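Local coordinates for protein tRNA (guanine(26)-N(2))-dimethyltransferase (Pyrococcus horikoshii, PDB 2DUL) that probably transfers two methyl groups from S-adenosyl-L-methionine to the N2 atom of guanosine 26 in tRNA, at residues Ile135-Phe140 / Asp148-Ser153; Leu160-Thr165 / Gly202-Tyr207. All blocks are in the same frame, centred on the assembly; numbering follows the deposited sequence.

Of the four segments, the one on strand 132-137 comes first along the chain, and runs through a short loop into helix 144-153, which turns back over the sheet; interaction 1 closes this tight strand-to-helix loop. The chain then enters strand 158-164, the parallel neighbour of strand 132-137, and interaction 2 closes a much longer loop, largely helical, when helix 192-209 returns to that strand. The two loops follow one another in series, neither crossing nor nesting. Two direct contacts also join them: Leu137 N lies 2.7 Å from Gly161 O, a probable hydrogen bond between the strands, and Leu151 CD1 packs on Tyr207 CB at 3.5 Å between the helices.

Interaction 1 of 2, residues Ile135-Phe140 / Asp148-Ser153; sequences IDLDPF and DTALRS
Ile135 and Leu137 reach from a central strand to Ala150 and Ser153 on the helix that follows it, the first half of a beta-alpha-beta crossover in the Rossmann-like sheet of a class I methyltransferase. Strand 135-137 and helix 148-153 run antiparallel at 170°, with their axes 9.9 Å apart.

Across the interface all contacts are van der Waals. Leu137 puts one branch, CD1, against the methyl of Ala150 at 3.8 Å. The side chain of Leu137 is about 6 Å from that of Ala121, a predicted S-adenosyl-L-methionine-binding residue, so this layer probably lies near the cofactor site. Ile135 works through the far end of its longer branch: with CG1 anti to the carbonyl carbon (chi1 -68°) and CD1 fully extended beyond it, the terminal methyl passes beside Ala150 and lies 3.8 Å from Ala150 O. Leu160 of the adjacent strand and Met125 of helix 121-127 also touch Ala150.

No hydrogen bond crosses between the two segments. Within the helix, Arg152 NH2 meets Asp148 OD2 at 3.2 Å in a salt bridge; the oxygen lies in the guanidinium plane, whereas the nitrogen approaches the carboxylate from above its plane. Asp148 has a second cationic partner in Lys210. Ser153 hydrogen-bonds through OG to the carbonyl of Arg128, while its CB rests 3.7 Å from Ile135 CD1.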
loop_
_atom_site.group_PDB
_atom_site.type_symbol
_atom_site.label_atom_id
_atom_site.label_comp_id
_atom_site.label_asym_id
_atom_site.label_seq_id
_atom_site.Cartn_x
_atom_site.Cartn_y
_atom_site.Cartn_z
ATOM N N ILE A 135 -7.443 0.591 -9.813
ATOM C CA ILE A 135 -6.226 0.287 -10.554
ATOM C C ILE A 135 -5.211 -0.187 -9.526
ATOM O O ILE A 135 -5.036 0.447 -8.487
ATOM C CB ILE A 135 -5.649 1.534 -11.283
ATOM C CG1 ILE A 135 -6.578 1.964 -12.421
ATOM C CG2 ILE A 135 -4.256 1.212 -11.840
ATOM C CD1 ILE A 135 -6.087 3.196 -13.188
ATOM N N ASP A 136 -4.564 -1.312 -9.803
ATOM C CA ASP A 136 -3.549 -1.839 -8.900
ATOM C C ASP A 136 -2.199 -1.754 -9.613
ATOM O O ASP A 136 -1.980 -2.404 -10.631
ATOM C CB ASP A 136 -3.868 -3.288 -8.514
ATOM C CG ASP A 136 -3.097 -3.748 -7.280
ATOM O OD1 ASP A 136 -3.475 -4.785 -6.691
ATOM O OD2 ASP A 136 -2.119 -3.072 -6.895
ATOM N N LEU A 137 -1.318 -0.915 -9.082
ATOM C CA LEU A 137 0.017 -0.710 -9.631
ATOM C C LEU A 137 1.012 -1.491 -8.797
ATOM O O LEU A 137 1.308 -1.106 -7.662
ATOM C CB LEU A 137 0.401 0.771 -9.579
ATOM C CG LEU A 137 -0.334 1.773 -10.461
ATOM C CD1 LEU A 137 0.321 3.151 -10.296
ATOM C CD2 LEU A 137 -0.261 1.317 -11.921
ATOM N N ASP A 138 1.534 -2.572 -9.363
ATOM C CA ASP A 138 2.493 -3.423 -8.666
ATOM C C ASP A 138 3.674 -3.720 -9.584
ATOM O O ASP A 138 3.776 -4.814 -10.136
ATOM C CB ASP A 138 1.810 -4.732 -8.261
ATOM C CG ASP A 138 2.660 -5.571 -7.330
ATOM O OD1 ASP A 138 2.940 -5.106 -6.205
ATOM O OD2 ASP A 138 3.049 -6.694 -7.723
ATOM N N PRO A 139 4.583 -2.749 -9.757
ATOM C CA PRO A 139 5.761 -2.899 -10.616
ATOM C C PRO A 139 6.989 -3.474 -9.914
ATOM O O PRO A 139 6.968 -3.737 -8.713
ATOM C CB PRO A 139 6.009 -1.476 -11.079
ATOM C CG PRO A 139 5.744 -0.710 -9.820
ATOM C CD PRO A 139 4.456 -1.351 -9.300
ATOM N N PHE A 140 8.053 -3.671 -10.689
ATOM C CA PHE A 140 9.315 -4.167 -10.153
ATOM C C PHE A 140 10.031 -2.941 -9.597
ATOM O O PHE A 140 10.722 -2.239 -10.333
ATOM C CB PHE A 140 10.193 -4.776 -11.256
ATOM C CG PHE A 140 9.609 -5.996 -11.907
ATOM C CD1 PHE A 140 9.255 -7.106 -11.147
ATOM C CD2 PHE A 140 9.441 -6.048 -13.288
ATOM C CE1 PHE A 140 8.741 -8.251 -11.755
ATOM C CE2 PHE A 140 8.929 -7.188 -13.906
ATOM C CZ PHE A 140 8.578 -8.292 -13.138
ATOM N N ASP A 148 1.380 9.191 -12.363
ATOM C CA ASP A 148 0.616 10.299 -12.926
ATOM C C ASP A 148 -0.463 9.831 -13.894
ATOM O O ASP A 148 -1.592 10.333 -13.870
ATOM C CB ASP A 148 1.536 11.305 -13.619
ATOM C CG ASP A 148 0.815 12.601 -13.954
ATOM O OD1 ASP A 148 0.334 13.265 -13.012
ATOM O OD2 ASP A 148 0.722 12.950 -15.146
ATOM N N THR A 149 -0.132 8.863 -14.739
ATOM C CA THR A 149 -1.108 8.359 -15.696
ATOM C C THR A 149 -2.215 7.580 -14.985
ATOM O O THR A 149 -3.382 7.660 -15.370
ATOM C CB THR A 149 -0.437 7.472 -16.767
ATOM O OG1 THR A 149 0.629 8.206 -17.386
ATOM C CG2 THR A 149 -1.447 7.078 -17.853
ATOM N N ALA A 150 -1.864 6.833 -13.940
ATOM C CA ALA A 150 -2.883 6.086 -13.213
ATOM C C ALA A 150 -3.884 7.066 -12.601
ATOM O O ALA A 150 -5.080 6.781 -12.526
ATOM C CB ALA A 150 -2.244 5.237 -12.118
ATOM N N LEU A 151 -3.389 8.222 -12.172
ATOM C CA LEU A 151 -4.239 9.236 -11.561
ATOM C C LEU A 151 -5.206 9.865 -12.559
ATOM O O LEU A 151 -6.157 10.541 -12.162
ATOM C CB LEU A 151 -3.381 10.317 -10.897
ATOM C CG LEU A 151 -2.782 9.899 -9.554
ATOM C CD1 LEU A 151 -1.715 10.895 -9.116
ATOM C CD2 LEU A 151 -3.901 9.811 -8.510
ATOM N N ARG A 152 -4.962 9.644 -13.850
ATOM C CA ARG A 152 -5.839 10.157 -14.898
ATOM C C ARG A 152 -6.739 9.039 -15.440
ATOM O O ARG A 152 -7.835 9.300 -15.932
ATOM C CB ARG A 152 -5.017 10.765 -16.048
ATOM C CG ARG A 152 -4.518 12.184 -15.784
ATOM C CD ARG A 152 -3.709 12.748 -16.953
ATOM N NE ARG A 152 -2.305 12.349 -16.880
ATOM C CZ ARG A 152 -1.718 11.471 -17.685
ATOM N NH1 ARG A 152 -2.402 10.879 -18.655
ATOM N NH2 ARG A 152 -0.440 11.167 -17.501
ATOM N N SER A 153 -6.268 7.797 -15.338
ATOM C CA SER A 153 -7.007 6.627 -15.817
ATOM C C SER A 153 -8.098 6.159 -14.839
ATOM O O SER A 153 -9.129 5.625 -15.257
ATOM C CB SER A 153 -6.030 5.476 -16.083
ATOM O OG SER A 153 -6.680 4.363 -16.683
#

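Interaction 2 of 2, residues Leu160-Thr165 / Gly202-Tyr207; sequences LGVTAT and GVIARY
Ile204 carries the helix side of this contact, meeting Val162 with one branch and Leu160 with the other. It projects from helix 192-209 onto strand 158-164, a parallel member of the central sheet in this Rossmann-like methyltransferase fold, and so helps the helix cover one face of that sheet.

Ile204 and Val162 reach toward each other tip to tip. The longer branch of the isoleucine leaves CB beside the backbone N (chi1 -65°) and runs on straight, which carries Ile204 CD1 out from the helix to 3.8 Å from Val162 CG2. The same methyl also lies 4.1 Å from Val162 CB, so it sits against the branch point of the valine as well as against one of its two methyls.

Leu160, two residues earlier on the strand, makes a looser contact on the same face. Its CD2 lies 4.4 Å from Ile204 CG2, the short branch of the isoleucine. The two branches of Ile204 thus reach two strand residues that both point toward the helix. The neighbouring antiparallel strand 226-235 continues the platform, since Ala229 and Val231 also touch Ile204. Pro143, from the loop before helix 144-153, packs on Val162.

All three residues are buried, and no hydrogen bond or salt bridge joins the two segments. They meet here only through branched aliphatic groups, a nondirectional contact whose stability probably comes from the exclusion of water.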
loop_
_atom_site.group_PDB
_atom_site.type_symbol
_atom_site.label_atom_id
_atom_site.label_comp_id
_atom_site.label_asym_id
_atom_site.label_seq_id
_atom_site.Cartn_x
_atom_site.Cartn_y
_atom_site.Cartn_z
ATOM N N LEU A 160 -7.110 3.661 -5.891
ATOM C CA LEU A 160 -5.795 3.368 -6.420
ATOM C C LEU A 160 -5.009 2.518 -5.436
ATOM O O LEU A 160 -4.912 2.848 -4.257
ATOM C CB LEU A 160 -5.040 4.669 -6.709
ATOM C CG LEU A 160 -3.722 4.587 -7.483
ATOM C CD1 LEU A 160 -3.960 3.934 -8.844
ATOM C CD2 LEU A 160 -3.154 6.000 -7.664
ATOM N N GLY A 161 -4.464 1.415 -5.930
ATOM C CA GLY A 161 -3.656 0.549 -5.093
ATOM C C GLY A 161 -2.242 0.687 -5.616
ATOM O O GLY A 161 -1.991 0.450 -6.797
ATOM N N VAL A 162 -1.314 1.083 -4.755
ATOM C CA VAL A 162 0.061 1.266 -5.186
ATOM C C VAL A 162 1.035 0.513 -4.296
ATOM O O VAL A 162 0.899 0.508 -3.073
ATOM C CB VAL A 162 0.456 2.763 -5.164
ATOM C CG1 VAL A 162 1.807 2.952 -5.832
ATOM C CG2 VAL A 162 -0.621 3.605 -5.848
ATOM N N THR A 163 2.015 -0.124 -4.921
ATOM C CA THR A 163 3.035 -0.856 -4.188
ATOM C C THR A 163 4.413 -0.358 -4.598
ATOM O O THR A 163 4.664 -0.092 -5.772
ATOM C CB THR A 163 2.979 -2.371 -4.472
ATOM O OG1 THR A 163 1.703 -2.891 -4.082
ATOM C CG2 THR A 163 4.067 -3.096 -3.683
ATOM N N ALA A 164 5.290 -0.204 -3.619
ATOM C CA ALA A 164 6.658 0.210 -3.877
ATOM C C ALA A 164 7.494 -0.922 -3.299
ATOM O O ALA A 164 7.395 -1.224 -2.111
ATOM C CB ALA A 164 6.969 1.524 -3.170
ATOM N N THR A 165 8.295 -1.561 -4.144
ATOM C CA THR A 165 9.133 -2.675 -3.709
ATOM C C THR A 165 10.508 -2.238 -3.225
ATOM O O THR A 165 10.991 -2.713 -2.197
ATOM C CB THR A 165 9.329 -3.698 -4.841
ATOM O OG1 THR A 165 8.050 -4.180 -5.272
ATOM C CG2 THR A 165 10.165 -4.874 -4.355
ATOM N N GLY A 202 2.037 10.431 0.707
ATOM C CA GLY A 202 2.228 11.841 0.430
ATOM C C GLY A 202 2.487 12.188 -1.027
ATOM O O GLY A 202 2.012 13.217 -1.509
ATOM N N VAL A 203 3.231 11.348 -1.739
ATOM C CA VAL A 203 3.517 11.638 -3.143
ATOM C C VAL A 203 2.271 11.423 -4.009
ATOM O O VAL A 203 2.049 12.143 -4.986
ATOM C CB VAL A 203 4.701 10.778 -3.678
ATOM C CG1 VAL A 203 4.256 9.346 -3.924
ATOM C CG2 VAL A 203 5.269 11.418 -4.956
ATOM N N ILE A 204 1.452 10.445 -3.638
ATOM C CA ILE A 204 0.217 10.182 -4.367
ATOM C C ILE A 204 -0.690 11.405 -4.195
ATOM O O ILE A 204 -1.285 11.891 -5.160
ATOM C CB ILE A 204 -0.522 8.938 -3.816
ATOM C CG1 ILE A 204 0.319 7.681 -4.048
ATOM C CG2 ILE A 204 -1.879 8.784 -4.511
ATOM C CD1 ILE A 204 -0.245 6.440 -3.382
ATOM N N ALA A 205 -0.771 11.903 -2.964
ATOM C CA ALA A 205 -1.591 13.073 -2.662
ATOM C C ALA A 205 -1.118 14.297 -3.443
ATOM O O ALA A 205 -1.925 15.053 -3.982
ATOM C CB ALA A 205 -1.556 13.366 -1.159
ATOM N N ARG A 206 0.194 14.498 -3.496
ATOM C CA ARG A 206 0.748 15.647 -4.205
ATOM C C ARG A 206 0.517 15.571 -5.709
ATOM O O ARG A 206 0.130 16.568 -6.311
ATOM C CB ARG A 206 2.243 15.810 -3.891
ATOM C CG ARG A 206 2.500 16.392 -2.492
ATOM C CD ARG A 206 3.984 16.575 -2.210
ATOM N NE ARG A 206 4.642 15.286 -2.030
ATOM C CZ ARG A 206 5.939 15.071 -2.229
ATOM N NH1 ARG A 206 6.725 16.063 -2.619
ATOM N NH2 ARG A 206 6.442 13.859 -2.042
ATOM N N TYR A 207 0.726 14.403 -6.319
ATOM C CA TYR A 207 0.500 14.267 -7.763
ATOM C C TYR A 207 -0.979 14.402 -8.127
ATOM O O TYR A 207 -1.320 14.865 -9.222
ATOM C CB TYR A 207 0.995 12.913 -8.282
ATOM C CG TYR A 207 2.438 12.896 -8.746
ATOM C CD1 TYR A 207 3.481 13.125 -7.853
ATOM C CD2 TYR A 207 2.754 12.666 -10.088
ATOM C CE1 TYR A 207 4.814 13.130 -8.279
ATOM C CE2 TYR A 207 4.080 12.670 -10.528
ATOM C CZ TYR A 207 5.101 12.902 -9.621
ATOM O OH TYR A 207 6.408 12.922 -10.045
#